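Local coordinates for protein archease, possible chaperone (Thermotoga maritima, PDB 1J5U) that probably activates the tRNA-splicing ligase RtcB by promoting its guanylylation, and binds calcium, at residues 77-82 / 98-103. Numbering follows the deposited sequence.
Sequences ILEISK and VTFRKI
E79 meets F100 with its aliphatic half, an instance of an acidic side chain that serves as a hydrocarbon surface at its root and as an ion at its end. Its CB stands 3.7 Å from CE2 of F100, approaching the ring obliquely, and its CG lies 4.0 Å from CZ of the same ring. With CG beside the backbone N (chi1 -76°) and a second bend at chi2, the chain crosses the phenylalanine at about a right angle. The carboxylate plane is turned 56° from the ring plane. OE1 and OE2 form salt bridges with K56 NZ and K58 NZ, so the buried charge is paired by strand 54-61, next to F100's own strand. This is helix-on-sheet packing within the archease fold: the C-terminal end of helix 66-81 rests against strand 95-105 of a curled antiparallel sheet. One face of the F100 ring is covered by V98 CG1, 3.5 Å above the plane and toward the rim, while W76 meets the ring nearly perpendicularly. Shortening the ring position to an alanine is likely to open a gap beside CB and CG of E79 and leave V98 CG1 without the face it packs on. Further along, I103 reaches the helix with CD1 alone, 3.8 Å from I80 O and 4.0 Å from I80 CG2. At the solvent-facing margin, K102, in cation-pi contact with W84, is bent at chi2, which carries NZ to 3.5 Å from K82 O.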
ATOM      1  N   ILE A  77      -1.656  -6.060  -1.612  1.00 15.57           N
ATOM      2  CA  ILE A  77      -0.715  -6.935  -0.912  1.00 16.04           C
ATOM      3  C   ILE A  77      -1.094  -8.408  -1.195  1.00 16.23           C
ATOM      4  O   ILE A  77      -0.227  -9.257  -1.348  1.00 17.48           O
ATOM      5  CB  ILE A  77      -0.731  -6.636   0.605  1.00 16.60           C
ATOM      6  CG1 ILE A  77      -0.002  -5.294   0.849  1.00 16.95           C
ATOM      7  CG2 ILE A  77      -0.073  -7.792   1.391  1.00 20.20           C
ATOM      8  CD1 ILE A  77      -0.344  -4.587   2.175  1.00 18.35           C
ATOM      9  N   LEU A  78      -2.388  -8.691  -1.282  1.00 18.52           N
ATOM     10  CA  LEU A  78      -2.858 -10.047  -1.576  1.00 19.30           C
ATOM     11  C   LEU A  78      -2.397 -10.368  -2.992  1.00 19.93           C
ATOM     12  O   LEU A  78      -1.839 -11.436  -3.240  1.00 20.31           O
ATOM     13  CB  LEU A  78      -4.391 -10.138  -1.478  1.00 20.90           C
ATOM     14  CG  LEU A  78      -5.067 -11.480  -1.849  1.00 22.19           C
ATOM     15  CD1 LEU A  78      -4.518 -12.646  -0.981  1.00 21.75           C
ATOM     16  CD2 LEU A  78      -6.571 -11.346  -1.649  1.00 22.56           C
ATOM     17  N   GLU A  79      -2.604  -9.436  -3.919  1.00 18.42           N
ATOM     18  CA  GLU A  79      -2.172  -9.655  -5.294  1.00 18.19           C
ATOM     19  C   GLU A  79      -0.668  -9.863  -5.362  1.00 20.12           C
ATOM     20  O   GLU A  79      -0.168 -10.693  -6.160  1.00 19.72           O
ATOM     21  CB  GLU A  79      -2.577  -8.470  -6.191  1.00 15.02           C
ATOM     22  CG  GLU A  79      -4.064  -8.457  -6.554  1.00 17.08           C
ATOM     23  CD  GLU A  79      -4.462  -9.679  -7.372  1.00 16.87           C
ATOM     24  OE1 GLU A  79      -3.606 -10.184  -8.133  1.00 18.49           O
ATOM     25  OE2 GLU A  79      -5.629 -10.117  -7.257  1.00 18.93           O
ATOM     26  N   ILE A  80       0.073  -9.102  -4.553  1.00 20.46           N
ATOM     27  CA  ILE A  80       1.524  -9.254  -4.563  1.00 20.29           C
ATOM     28  C   ILE A  80       1.868 -10.700  -4.142  1.00 20.27           C
ATOM     29  O   ILE A  80       2.750 -11.321  -4.732  1.00 20.11           O
ATOM     30  CB  ILE A  80       2.221  -8.225  -3.626  1.00 21.29           C
ATOM     31  CG1 ILE A  80       2.275  -6.850  -4.318  1.00 21.51           C
ATOM     32  CG2 ILE A  80       3.676  -8.686  -3.294  1.00 19.70           C
ATOM     33  CD1 ILE A  80       2.800  -5.730  -3.435  1.00 22.09           C
ATOM     34  N   SER A  81       1.170 -11.240  -3.146  1.00 21.46           N
ATOM     35  CA  SER A  81       1.441 -12.624  -2.727  1.00 23.99           C
ATOM     36  C   SER A  81       1.092 -13.600  -3.850  1.00 26.29           C
ATOM     37  O   SER A  81       1.526 -14.748  -3.837  1.00 26.88           O
ATOM     38  CB  SER A  81       0.665 -13.000  -1.447  1.00 24.97           C
ATOM     39  OG  SER A  81      -0.723 -13.213  -1.665  1.00 25.01           O
ATOM     40  N   LYS A  82       0.319 -13.142  -4.833  1.00 25.59           N
ATOM     41  CA  LYS A  82      -0.057 -13.997  -5.956  1.00 26.18           C
ATOM     42  C   LYS A  82       0.859 -13.750  -7.138  1.00 24.46           C
ATOM     43  O   LYS A  82       0.657 -14.297  -8.219  1.00 26.49           O
ATOM     44  CB  LYS A  82      -1.514 -13.737  -6.372  1.00 27.14           C
ATOM     45  CG  LYS A  82      -2.530 -14.175  -5.328  1.00 30.38           C
ATOM     46  CD  LYS A  82      -3.958 -13.922  -5.779  1.00 33.92           C
ATOM     47  CE  LYS A  82      -4.953 -14.422  -4.736  1.00 34.72           C
ATOM     48  NZ  LYS A  82      -6.368 -14.171  -5.164  1.00 37.70           N
ATOM     49  N   VAL A  98      -6.833  -0.225 -11.763  1.00 15.89           N
ATOM     50  CA  VAL A  98      -5.447  -0.484 -11.404  1.00 14.27           C
ATOM     51  C   VAL A  98      -4.831  -1.530 -12.328  1.00 14.77           C
ATOM     52  O   VAL A  98      -5.358  -2.629 -12.471  1.00 15.18           O
ATOM     53  CB  VAL A  98      -5.370  -0.979  -9.933  1.00 13.07           C
ATOM     54  CG1 VAL A  98      -3.914  -1.388  -9.566  1.00 14.21           C
ATOM     55  CG2 VAL A  98      -5.861   0.135  -9.013  1.00 12.43           C
ATOM     56  N   THR A  99      -3.736  -1.170 -12.982  1.00 16.06           N
ATOM     57  CA  THR A  99      -3.045  -2.119 -13.839  1.00 17.35           C
ATOM     58  C   THR A  99      -1.907  -2.705 -12.999  1.00 19.36           C
ATOM     59  O   THR A  99      -1.095  -1.959 -12.435  1.00 19.31           O
ATOM     60  CB  THR A  99      -2.424  -1.436 -15.073  1.00 17.80           C
ATOM     61  OG1 THR A  99      -3.428  -0.688 -15.785  1.00 19.59           O
ATOM     62  CG2 THR A  99      -1.828  -2.499 -16.023  1.00 20.12           C
ATOM     63  N   PHE A 100      -1.880  -4.029 -12.886  1.00 19.77           N
ATOM     64  CA  PHE A 100      -0.828  -4.727 -12.169  1.00 20.88           C
ATOM     65  C   PHE A 100       0.156  -5.285 -13.196  1.00 22.42           C
ATOM     66  O   PHE A 100      -0.203  -5.482 -14.362  1.00 22.04           O
ATOM     67  CB  PHE A 100      -1.397  -5.906 -11.372  1.00 20.05           C
ATOM     68  CG  PHE A 100      -2.324  -5.512 -10.267  1.00 19.09           C
ATOM     69  CD1 PHE A 100      -3.653  -5.168 -10.534  1.00 18.82           C
ATOM     70  CD2 PHE A 100      -1.881  -5.517  -8.953  1.00 16.74           C
ATOM     71  CE1 PHE A 100      -4.526  -4.844  -9.509  1.00 17.39           C
ATOM     72  CE2 PHE A 100      -2.742  -5.190  -7.911  1.00 17.34           C
ATOM     73  CZ  PHE A 100      -4.069  -4.855  -8.184  1.00 18.59           C
ATOM     74  N   ARG A 101       1.399  -5.499 -12.780  1.00 23.12           N
ATOM     75  CA  ARG A 101       2.399  -6.111 -13.651  1.00 23.27           C
ATOM     76  C   ARG A 101       2.950  -7.329 -12.920  1.00 24.27           C
ATOM     77  O   ARG A 101       3.019  -7.355 -11.680  1.00 20.91           O
ATOM     78  CB  ARG A 101       3.505  -5.126 -14.034  1.00 24.60           C
ATOM     79  CG  ARG A 101       3.140  -4.307 -15.280  1.00 27.31           C
ATOM     80  CD  ARG A 101       4.203  -3.280 -15.640  1.00 32.61           C
ATOM     81  NE  ARG A 101       5.466  -3.899 -16.029  1.00 36.20           N
ATOM     82  CZ  ARG A 101       6.563  -3.227 -16.380  1.00 37.48           C
ATOM     83  NH1 ARG A 101       6.562  -1.901 -16.398  1.00 38.28           N
ATOM     84  NH2 ARG A 101       7.667  -3.885 -16.705  1.00 35.52           N
ATOM     85  N   LYS A 102       3.290  -8.364 -13.687  1.00 24.05           N
ATOM     86  CA  LYS A 102       3.804  -9.588 -13.111  1.00 24.66           C
ATOM     87  C   LYS A 102       5.135  -9.292 -12.449  1.00 22.40           C
ATOM     88  O   LYS A 102       5.969  -8.588 -13.001  1.00 22.37           O
ATOM     89  CB  LYS A 102       3.994 -10.656 -14.193  1.00 28.56           C
ATOM     90  CG  LYS A 102       4.252 -12.026 -13.645  1.00 29.11           C
ATOM     91  CD  LYS A 102       3.049 -12.520 -12.838  1.00 32.99           C
ATOM     92  CE  LYS A 102       3.380 -13.822 -12.108  1.00 33.86           C
ATOM     93  NZ  LYS A 102       2.235 -14.336 -11.327  1.00 34.34           N
ATOM     94  N   ILE A 103       5.315  -9.829 -11.254  1.00 22.34           N
ATOM     95  CA  ILE A 103       6.546  -9.625 -10.503  1.00 24.09           C
ATOM     96  C   ILE A 103       7.636 -10.555 -11.022  1.00 26.23           C
ATOM     97  O   ILE A 103       7.465 -11.773 -11.019  1.00 26.16           O
ATOM     98  CB  ILE A 103       6.297  -9.920  -9.018  1.00 23.20           C
ATOM     99  CG1 ILE A 103       5.330  -8.874  -8.460  1.00 20.04           C
ATOM    100  CG2 ILE A 103       7.611 -10.015  -8.262  1.00 21.84           C
ATOM    101  CD1 ILE A 103       4.900  -9.147  -7.026  1.00 19.38           C
TER